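Side-chain contacts in 2-aminomuconate 6-semialdehyde dehydrogenase (Burkholderia cenocepacia, PDB 4U3W), which probably oxidises 2-aminomuconate 6-semialdehyde to 2-aminomuconate with NAD+ as electron acceptor: residues R130-L135 against F179-A184; F144-A149 against L154-T159; R362-E367 against T393-L398. All blocks are in the same frame, centred on the assembly; numbering follows the deposited sequence.

Contact 1 (R130-L135 against F179-A184)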
loop_
_atom_site.group_PDB
_atom_site.type_symbol
_atom_site.label_atom_id
_atom_site.label_comp_id
_atom_site.label_asym_id
_atom_site.label_seq_id
_atom_site.Cartn_x
_atom_site.Cartn_y
_atom_site.Cartn_z
ATOM N N ARG A 130 -16.244 -15.247 5.963
ATOM C CA ARG A 130 -15.783 -15.327 4.556
ATOM C C ARG A 130 -14.887 -14.150 4.210
ATOM O O ARG A 130 -13.897 -14.287 3.473
ATOM C CB ARG A 130 -16.976 -15.385 3.581
ATOM C CG ARG A 130 -17.907 -16.543 3.923
ATOM C CD ARG A 130 -18.444 -17.206 2.681
ATOM N NE ARG A 130 -19.571 -18.072 2.953
ATOM C CZ ARG A 130 -19.467 -19.386 3.120
ATOM N NH1 ARG A 130 -18.260 -19.987 3.056
ATOM N NH2 ARG A 130 -20.568 -20.106 3.322
ATOM N N THR A 131 -15.226 -12.990 4.757
ATOM C CA THR A 131 -14.448 -11.804 4.491
ATOM C C THR A 131 -13.031 -11.883 4.997
ATOM O O THR A 131 -12.072 -11.584 4.282
ATOM C CB THR A 131 -15.125 -10.572 5.104
ATOM O OG1 THR A 131 -16.261 -10.275 4.315
ATOM C CG2 THR A 131 -14.184 -9.357 5.072
ATOM N N PHE A 132 -12.866 -12.250 6.257
ATOM C CA PHE A 132 -11.528 -12.333 6.773
ATOM C C PHE A 132 -10.782 -13.529 6.233
ATOM O O PHE A 132 -9.562 -13.496 6.182
ATOM C CB PHE A 132 -11.527 -12.338 8.325
ATOM C CG PHE A 132 -11.847 -10.977 8.900
ATOM C CD1 PHE A 132 -10.924 -9.948 8.802
ATOM C CD2 PHE A 132 -13.103 -10.699 9.404
ATOM C CE1 PHE A 132 -11.241 -8.660 9.273
ATOM C CE2 PHE A 132 -13.424 -9.428 9.871
ATOM C CZ PHE A 132 -12.481 -8.417 9.814
ATOM N N ALA A 133 -11.475 -14.578 5.828
ATOM C CA ALA A 133 -10.779 -15.662 5.119
ATOM C C ALA A 133 -10.150 -15.111 3.840
ATOM O O ALA A 133 -8.987 -15.341 3.577
ATOM C CB ALA A 133 -11.714 -16.810 4.817
ATOM N N ASP A 134 -10.890 -14.358 3.042
ATOM C CA ASP A 134 -10.293 -13.799 1.825
ATOM C C ASP A 134 -9.193 -12.744 2.089
ATOM O O ASP A 134 -8.175 -12.710 1.395
ATOM C CB ASP A 134 -11.404 -13.239 0.953
ATOM C CG ASP A 134 -12.405 -14.330 0.553
ATOM O OD1 ASP A 134 -12.054 -15.542 0.623
ATOM O OD2 ASP A 134 -13.551 -13.987 0.237
ATOM N N LEU A 135 -9.365 -11.887 3.088
ATOM C CA LEU A 135 -8.299 -10.928 3.383
ATOM C C LEU A 135 -6.960 -11.600 3.764
ATOM O O LEU A 135 -5.889 -11.184 3.298
ATOM C CB LEU A 135 -8.733 -9.965 4.507
ATOM C CG LEU A 135 -9.795 -8.930 4.034
ATOM C CD1 LEU A 135 -10.411 -8.136 5.192
ATOM C CD2 LEU A 135 -9.248 -7.951 2.964
ATOM N N PHE A 179 -20.009 -10.840 17.922
ATOM C CA PHE A 179 -19.156 -11.959 18.399
ATOM C C PHE A 179 -18.248 -12.400 17.215
ATOM O O PHE A 179 -17.041 -12.436 17.336
ATOM C CB PHE A 179 -20.065 -13.088 18.924
ATOM C CG PHE A 179 -19.379 -14.184 19.691
ATOM C CD1 PHE A 179 -18.979 -14.011 21.006
ATOM C CD2 PHE A 179 -19.229 -15.422 19.129
ATOM C CE1 PHE A 179 -18.395 -15.095 21.748
ATOM C CE2 PHE A 179 -18.629 -16.499 19.833
ATOM C CZ PHE A 179 -18.219 -16.337 21.133
ATOM N N THR A 180 -18.831 -12.638 16.049
ATOM C CA THR A 180 -18.036 -13.108 14.918
ATOM C C THR A 180 -17.131 -12.027 14.316
ATOM O O THR A 180 -16.092 -12.349 13.722
ATOM C CB THR A 180 -18.920 -13.649 13.789
ATOM O OG1 THR A 180 -19.796 -12.604 13.342
ATOM C CG2 THR A 180 -19.733 -14.854 14.296
ATOM N N TRP A 181 -17.544 -10.765 14.445
ATOM C CA TRP A 181 -16.744 -9.640 14.036
ATOM C C TRP A 181 -15.348 -9.701 14.715
ATOM O O TRP A 181 -14.349 -9.279 14.118
ATOM C CB TRP A 181 -17.489 -8.357 14.407
ATOM C CG TRP A 181 -16.738 -7.090 14.241
ATOM C CD1 TRP A 181 -16.446 -6.172 15.229
ATOM C CD2 TRP A 181 -16.196 -6.547 13.018
ATOM N NE1 TRP A 181 -15.756 -5.105 14.689
ATOM C CE2 TRP A 181 -15.572 -5.316 13.345
ATOM C CE3 TRP A 181 -16.155 -6.996 11.695
ATOM C CZ2 TRP A 181 -14.936 -4.508 12.382
ATOM C CZ3 TRP A 181 -15.509 -6.198 10.729
ATOM C CH2 TRP A 181 -14.905 -4.968 11.085
ATOM N N LYS A 182 -15.287 -10.261 15.936
ATOM C CA LYS A 182 -14.004 -10.444 16.645
ATOM C C LYS A 182 -13.423 -11.853 16.487
ATOM O O LYS A 182 -12.193 -12.022 16.269
ATOM C CB LYS A 182 -14.168 -10.164 18.169
ATOM C CG LYS A 182 -14.823 -8.835 18.496
ATOM C CD LYS A 182 -14.097 -7.695 17.783
ATOM C CE LYS A 182 -14.650 -6.307 18.187
ATOM N NZ LYS A 182 -14.643 -6.249 19.721
ATOM N N VAL A 183 -14.270 -12.871 16.589
ATOM C CA VAL A 183 -13.754 -14.243 16.497
ATOM C C VAL A 183 -13.093 -14.498 15.118
ATOM O O VAL A 183 -12.007 -15.094 15.027
ATOM C CB VAL A 183 -14.895 -15.283 16.731
ATOM C CG1 VAL A 183 -14.411 -16.752 16.553
ATOM C CG2 VAL A 183 -15.495 -15.110 18.133
ATOM N N ALA A 184 -13.707 -13.994 14.041
ATOM C CA ALA A 184 -13.168 -14.327 12.712
ATOM C C ALA A 184 -11.759 -13.744 12.443
ATOM O O ALA A 184 -10.885 -14.502 12.043
ATOM C CB ALA A 184 -14.184 -13.925 11.576
#
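Phe132, on helix 114-138, meets Trp181 and Ala184, one helical turn apart on helix 175-188, and its ring supplies the whole of its side of the contact. The dense part lies at the far end of that ring. Phe132 CZ comes to 3.9 Å from Trp181 CZ3, and the neighbouring CE2 is just as near to the same indole carbon. CZ3 arrives at the edge of the phenyl ring, near its plane, while the two planes stand at 55° with centroids 5.8 Å apart, so the pair is neither a stack nor a regular T-shape. Trp181 leaves its helix pointing away from Phe132; its CG is anti to the backbone N (chi1 172°) and beside the carbonyl carbon, from where the six-membered ring comes back toward the phenyl. On the flank of the ring, Ala184 CB touches Phe132 CD2 at 4.0 Å. The CA atoms of Phe132 and Ala184, 6.5 Å apart, are the nearest pair across the segments. Helix 175-188 connects the parallel-paired strands 153-169 and 192-196, making it the helix of a beta-alpha-beta crossover, against which helix 114-138 packs. The indole nitrogen is engaged apart from the phenyl, Trp181 NE1 bonding to Glu272 OE2. Away from the ring, helix 114-138 gives nothing more to this contact and becomes partly exposed and more polar: Arg130 forms salt bridges with Glu96 and Asp93, and the buried Asp134 pairs through OD2 with Arg137 of the second subunit. Leu135, also partly exposed, packs on Thr138 of that same neighbouring subunit.

Contact 2 (F144-A149 against L154-T159)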
loop_
_atom_site.group_PDB
_atom_site.type_symbol
_atom_site.label_atom_id
_atom_site.label_comp_id
_atom_site.label_asym_id
_atom_site.label_seq_id
_atom_site.Cartn_x
_atom_site.Cartn_y
_atom_site.Cartn_z
ATOM N N PHE A 144 11.999 -3.102 2.852
ATOM C CA PHE A 144 12.745 -1.842 2.874
ATOM C C PHE A 144 14.232 -2.163 2.740
ATOM O O PHE A 144 14.706 -3.047 3.430
ATOM C CB PHE A 144 12.561 -1.070 4.217
ATOM C CG PHE A 144 11.113 -0.846 4.654
ATOM C CD1 PHE A 144 10.448 -1.780 5.429
ATOM C CD2 PHE A 144 10.453 0.347 4.323
ATOM C CE1 PHE A 144 9.114 -1.556 5.850
ATOM C CE2 PHE A 144 9.145 0.585 4.728
ATOM C CZ PHE A 144 8.468 -0.364 5.499
ATOM N N GLU A 145 14.968 -1.416 1.937
ATOM C CA GLU A 145 16.422 -1.543 1.888
ATOM C C GLU A 145 17.073 -0.430 2.678
ATOM O O GLU A 145 16.656 0.729 2.562
ATOM C CB GLU A 145 16.929 -1.493 0.437
ATOM C CG GLU A 145 16.371 -2.609 -0.383
ATOM C CD GLU A 145 16.603 -2.452 -1.889
ATOM O OE1 GLU A 145 17.163 -1.430 -2.335
ATOM O OE2 GLU A 145 16.197 -3.366 -2.627
ATOM N N THR A 146 18.091 -0.765 3.483
ATOM C CA THR A 146 18.819 0.244 4.285
ATOM C C THR A 146 20.292 0.353 3.849
ATOM O O THR A 146 21.014 -0.648 3.797
ATOM C CB THR A 146 18.728 -0.077 5.811
ATOM O OG1 THR A 146 17.350 -0.224 6.168
ATOM C CG2 THR A 146 19.379 1.024 6.670
ATOM N N HIS A 147 20.715 1.579 3.517
ATOM C CA HIS A 147 22.107 1.876 3.189
ATOM C C HIS A 147 22.658 2.699 4.348
ATOM O O HIS A 147 22.354 3.891 4.489
ATOM C CB HIS A 147 22.194 2.625 1.862
ATOM C CG HIS A 147 21.455 1.935 0.768
ATOM N ND1 HIS A 147 22.030 0.957 -0.012
ATOM C CD2 HIS A 147 20.156 2.014 0.384
ATOM C CE1 HIS A 147 21.124 0.488 -0.856
ATOM N NE2 HIS A 147 19.978 1.112 -0.636
ATOM N N ALA A 148 23.403 2.037 5.227
ATOM C CA ALA A 148 23.821 2.657 6.480
ATOM C C ALA A 148 25.044 3.542 6.262
ATOM O O ALA A 148 25.732 3.426 5.247
ATOM C CB ALA A 148 24.092 1.603 7.538
ATOM N N ALA A 149 25.283 4.439 7.217
ATOM C CA ALA A 149 26.393 5.395 7.177
ATOM C C ALA A 149 27.761 4.774 6.887
ATOM O O ALA A 149 28.545 5.339 6.113
ATOM C CB ALA A 149 26.453 6.149 8.501
ATOM N N LEU A 154 21.472 -3.498 4.272
ATOM C CA LEU A 154 20.644 -4.432 5.018
ATOM C C LEU A 154 19.321 -4.504 4.319
ATOM O O LEU A 154 18.916 -3.555 3.648
ATOM C CB LEU A 154 20.470 -4.000 6.479
ATOM C CG LEU A 154 21.764 -3.653 7.221
ATOM C CD1 LEU A 154 22.081 -2.145 7.213
ATOM C CD2 LEU A 154 21.685 -4.247 8.621
ATOM N N ILE A 155 18.644 -5.630 4.456
ATOM C CA ILE A 155 17.280 -5.708 4.007
ATOM C C ILE A 155 16.375 -5.855 5.236
ATOM O O ILE A 155 16.777 -6.470 6.252
ATOM C CB ILE A 155 17.067 -6.881 3.012
ATOM C CG1 ILE A 155 17.449 -8.222 3.635
ATOM C CG2 ILE A 155 17.912 -6.639 1.725
ATOM C CD1 ILE A 155 17.159 -9.422 2.726
ATOM N N ASN A 156 15.180 -5.281 5.158
ATOM C CA ASN A 156 14.177 -5.379 6.206
ATOM C C ASN A 156 12.919 -5.969 5.642
ATOM O O ASN A 156 12.479 -5.551 4.565
ATOM C CB ASN A 156 13.803 -4.004 6.793
ATOM C CG ASN A 156 14.992 -3.219 7.308
ATOM O OD1 ASN A 156 15.266 -3.195 8.540
ATOM N ND2 ASN A 156 15.691 -2.527 6.392
ATOM N N TYR A 157 12.313 -6.931 6.324
ATOM C CA TYR A 157 10.947 -7.217 5.958
ATOM C C TYR A 157 10.066 -7.437 7.197
ATOM O O TYR A 157 10.551 -7.887 8.269
ATOM C CB TYR A 157 10.885 -8.417 5.017
ATOM C CG TYR A 157 11.613 -9.623 5.591
ATOM C CD1 TYR A 157 12.960 -9.854 5.306
ATOM C CD2 TYR A 157 10.937 -10.529 6.364
ATOM C CE1 TYR A 157 13.646 -10.980 5.883
ATOM C CE2 TYR A 157 11.604 -11.693 6.928
ATOM C CZ TYR A 157 12.948 -11.900 6.657
ATOM O OH TYR A 157 13.553 -13.038 7.209
ATOM N N VAL A 158 8.782 -7.105 7.053
ATOM C CA VAL A 158 7.898 -7.125 8.198
ATOM C C VAL A 158 7.022 -8.362 8.225
ATOM O O VAL A 158 6.252 -8.573 7.307
ATOM C CB VAL A 158 7.005 -5.873 8.235
ATOM C CG1 VAL A 158 6.096 -5.947 9.493
ATOM C CG2 VAL A 158 7.901 -4.654 8.282
ATOM N N THR A 159 7.205 -9.221 9.241
ATOM C CA THR A 159 6.427 -10.447 9.384
ATOM C C THR A 159 5.323 -10.249 10.433
ATOM O O THR A 159 5.381 -9.322 11.239
ATOM C CB THR A 159 7.292 -11.644 9.819
ATOM O OG1 THR A 159 7.736 -11.458 11.181
ATOM C CG2 THR A 159 8.503 -11.798 8.890
#
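Asn156 reaches across to Thr146 and Phe144 with a single amide nitrogen that serves two acceptors. ND2 donates to Thr146 OG1 at 2.8 Å, a somewhat bent bond (139° at the hydrogen), and to Phe144 O at 3.2 Å, almost straight at 169°. Phe144 O lies practically in the amide plane of Asn156, yet the amide nitrogen stands well above the carbonyl plane. The same oxygen also takes Asn156 N at 2.9 Å, nearly end-on to the C=O, so two bonds from one residue grip it. With its CG beside the backbone N (chi1 -55°), Asn156 turns the amide toward the neighbouring strand, and OD1 is held by Asn499. Thr146 OG1 has a second partner in Asp469 of the third subunit, which together with ND2 would fix the hydroxyl's rotation.

Phe144 lies on the same face of the sheet as these two. Val158 CG2 approaches its CE1 at 4.1 Å, near the ring plane, the two side chains crossing at a slant. Farther along, Leu154 CD1 passes Thr146 CB at 4.2 Å and also meets Ala148 CB.

Phe144-Asn156 and Thr146-Leu154 are hydrogen-bonded pairs flanking the non-hydrogen-bonded pair Glu145-Ile155. This alternation is that of an antiparallel ladder; the short connection between strands 141-147 and 153-169 makes it a beta hairpin, whose contacts with neighbouring subunits are consistent with the oligomerisation arm of tetrameric aldehyde dehydrogenases.

Contact 3 (R362-E367 against T393-L398)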
loop_
_atom_site.group_PDB
_atom_site.type_symbol
_atom_site.label_atom_id
_atom_site.label_comp_id
_atom_site.label_asym_id
_atom_site.label_seq_id
_atom_site.Cartn_x
_atom_site.Cartn_y
_atom_site.Cartn_z
ATOM N N ARG A 362 -38.491 9.561 31.992
ATOM C CA ARG A 362 -38.948 10.461 33.038
ATOM C C ARG A 362 -38.007 11.660 33.187
ATOM O O ARG A 362 -38.461 12.793 33.371
ATOM C CB ARG A 362 -39.097 9.718 34.398
ATOM C CG ARG A 362 -40.211 8.672 34.406
ATOM C CD ARG A 362 -40.535 8.113 35.816
ATOM N NE ARG A 362 -39.421 7.416 36.458
ATOM C CZ ARG A 362 -39.075 6.153 36.202
ATOM N NH1 ARG A 362 -39.735 5.442 35.288
ATOM N NH2 ARG A 362 -38.054 5.600 36.856
ATOM N N LEU A 363 -36.694 11.433 33.116
ATOM C CA LEU A 363 -35.754 12.563 33.210
ATOM C C LEU A 363 -35.937 13.604 32.084
ATOM O O LEU A 363 -35.876 14.810 32.354
ATOM C CB LEU A 363 -34.308 12.060 33.209
ATOM C CG LEU A 363 -33.257 13.161 33.251
ATOM C CD1 LEU A 363 -33.373 14.012 34.505
ATOM C CD2 LEU A 363 -31.851 12.625 33.068
ATOM N N ALA A 364 -36.150 13.151 30.836
ATOM C CA ALA A 364 -36.392 14.077 29.713
ATOM C C ALA A 364 -37.564 14.988 30.017
ATOM O O ALA A 364 -37.485 16.211 29.811
ATOM C CB ALA A 364 -36.648 13.323 28.386
ATOM N N VAL A 365 -38.643 14.416 30.534
ATOM C CA VAL A 365 -39.800 15.234 30.909
ATOM C C VAL A 365 -39.451 16.294 32.009
ATOM O O VAL A 365 -39.885 17.461 31.919
ATOM C CB VAL A 365 -40.994 14.342 31.402
ATOM C CG1 VAL A 365 -42.091 15.196 32.008
ATOM C CG2 VAL A 365 -41.557 13.530 30.261
ATOM N N GLU A 366 -38.691 15.903 33.044
ATOM C CA GLU A 366 -38.254 16.888 34.059
ATOM C C GLU A 366 -37.343 17.988 33.460
ATOM O O GLU A 366 -37.357 19.131 33.922
ATOM C CB GLU A 366 -37.547 16.181 35.235
ATOM N N GLU A 367 -36.555 17.645 32.431
ATOM C CA GLU A 367 -35.651 18.608 31.814
ATOM C C GLU A 367 -36.409 19.512 30.830
ATOM O O GLU A 367 -35.799 20.391 30.209
ATOM C CB GLU A 367 -34.472 17.911 31.087
ATOM C CG GLU A 367 -33.507 17.191 32.015
ATOM C CD GLU A 367 -32.207 16.720 31.362
ATOM O OE1 GLU A 367 -32.233 16.035 30.308
ATOM O OE2 GLU A 367 -31.137 17.016 31.948
ATOM N N THR A 393 -39.799 6.670 20.627
ATOM C CA THR A 393 -40.016 7.958 21.287
ATOM C C THR A 393 -39.258 9.073 20.572
ATOM O O THR A 393 -38.144 8.865 20.134
ATOM C CB THR A 393 -39.595 7.860 22.781
ATOM O OG1 THR A 393 -40.385 6.840 23.396
ATOM C CG2 THR A 393 -39.773 9.163 23.527
ATOM N N ILE A 394 -39.910 10.222 20.394
ATOM C CA ILE A 394 -39.295 11.412 19.813
ATOM C C ILE A 394 -39.480 12.586 20.787
ATOM O O ILE A 394 -40.581 12.820 21.259
ATOM C CB ILE A 394 -39.951 11.765 18.439
ATOM C CG1 ILE A 394 -39.774 10.640 17.403
ATOM C CG2 ILE A 394 -39.454 13.106 17.885
ATOM C CD1 ILE A 394 -40.731 10.881 16.172
ATOM N N TRP A 395 -38.395 13.305 21.094
ATOM C CA TRP A 395 -38.448 14.529 21.915
ATOM C C TRP A 395 -38.059 15.775 21.108
ATOM O O TRP A 395 -37.306 15.676 20.130
ATOM C CB TRP A 395 -37.501 14.442 23.089
ATOM C CG TRP A 395 -37.816 13.357 24.078
ATOM C CD1 TRP A 395 -39.045 12.997 24.541
ATOM C CD2 TRP A 395 -36.868 12.474 24.701
ATOM N NE1 TRP A 395 -38.917 11.939 25.422
ATOM C CE2 TRP A 395 -37.591 11.609 25.537
ATOM C CE3 TRP A 395 -35.478 12.354 24.638
ATOM C CZ2 TRP A 395 -36.975 10.622 26.293
ATOM C CZ3 TRP A 395 -34.865 11.375 25.374
ATOM C CH2 TRP A 395 -35.615 10.530 26.212
ATOM N N THR A 396 -38.554 16.939 21.543
ATOM C CA THR A 396 -37.981 18.226 21.158
ATOM C C THR A 396 -37.844 19.177 22.369
ATOM O O THR A 396 -38.287 18.852 23.484
ATOM C CB THR A 396 -38.844 18.947 20.053
ATOM O OG1 THR A 396 -40.185 19.075 20.517
ATOM C CG2 THR A 396 -38.862 18.153 18.757
ATOM N N GLY A 397 -37.236 20.350 22.168
ATOM C CA GLY A 397 -37.242 21.375 23.218
ATOM C C GLY A 397 -36.124 21.342 24.243
ATOM O O GLY A 397 -36.084 22.168 25.129
ATOM N N LEU A 398 -35.194 20.406 24.142
ATOM C CA LEU A 398 -34.090 20.348 25.114
ATOM C C LEU A 398 -32.831 21.092 24.610
ATOM O O LEU A 398 -32.499 21.018 23.429
ATOM C CB LEU A 398 -33.760 18.890 25.428
ATOM C CG LEU A 398 -34.895 18.080 26.064
ATOM C CD1 LEU A 398 -34.511 16.598 26.168
ATOM C CD2 LEU A 398 -35.199 18.647 27.473
HETATM O O HOH W 1 -35.566 22.541 28.171
#
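Leu398 and Trp395 receive the end of helix 351-366 through Ala364 and Glu367. Followed outward, Leu398 starts with its CB directed toward the helix end, and CG sits beside the backbone N (chi1 -62°), from where the two methyls diverge. CD1 comes to 4.5 Å from Ala364 CB, a loose apolar touch. CD2 lies against the residue just past the helix, 3.8 Å from Glu367 CB and 3.3 Å from Glu367 O, and also nears Ala364 O.

Ala364 CB has a closer neighbour in Trp395. It sits over one face of the indole, 3.5 Å from the centroid of the six-membered ring and 15° off the ring normal, a CH-pi contact that is tightest at CZ2. Phe361, one turn back on the same helix, meets the indole with its ring nearly perpendicular.

No direct hydrogen bond joins the segments, but a water donates to Glu367 O at 3.0 Å and to Gly397 O at 3.1 Å. The Glu367 carboxylate turns elsewhere, accepting from Arg403 N and Cys404 N at the start of helix 403-406. The chemistry is therefore divided: dispersion and CH-pi packing join helix to strand, while a water bridging two backbone carbonyls supplies a polar link.

Contacts 1 and 2 are close in sequence: helix 114-138 runs on into strand 141-147, and strand 153-169 leads to helix 175-188, so the hairpin of contact 2 lies between the helices that contact 1 joins. In space their centres are 32 Å apart and their nearest atoms about 13 Å. Contact 3 comes later in the chain, on the opposite side of the chain's centre, with centres 41 Å from contact 1 and 61 Å from contact 2; none of the three touches another. A bound magnesium ion lies about 9 Å from the Val158 side chain, and one lies about 13 Å from that of Phe132. Contacts 1 and 2 adjoin other subunits, whereas contact 3 stays within its chain.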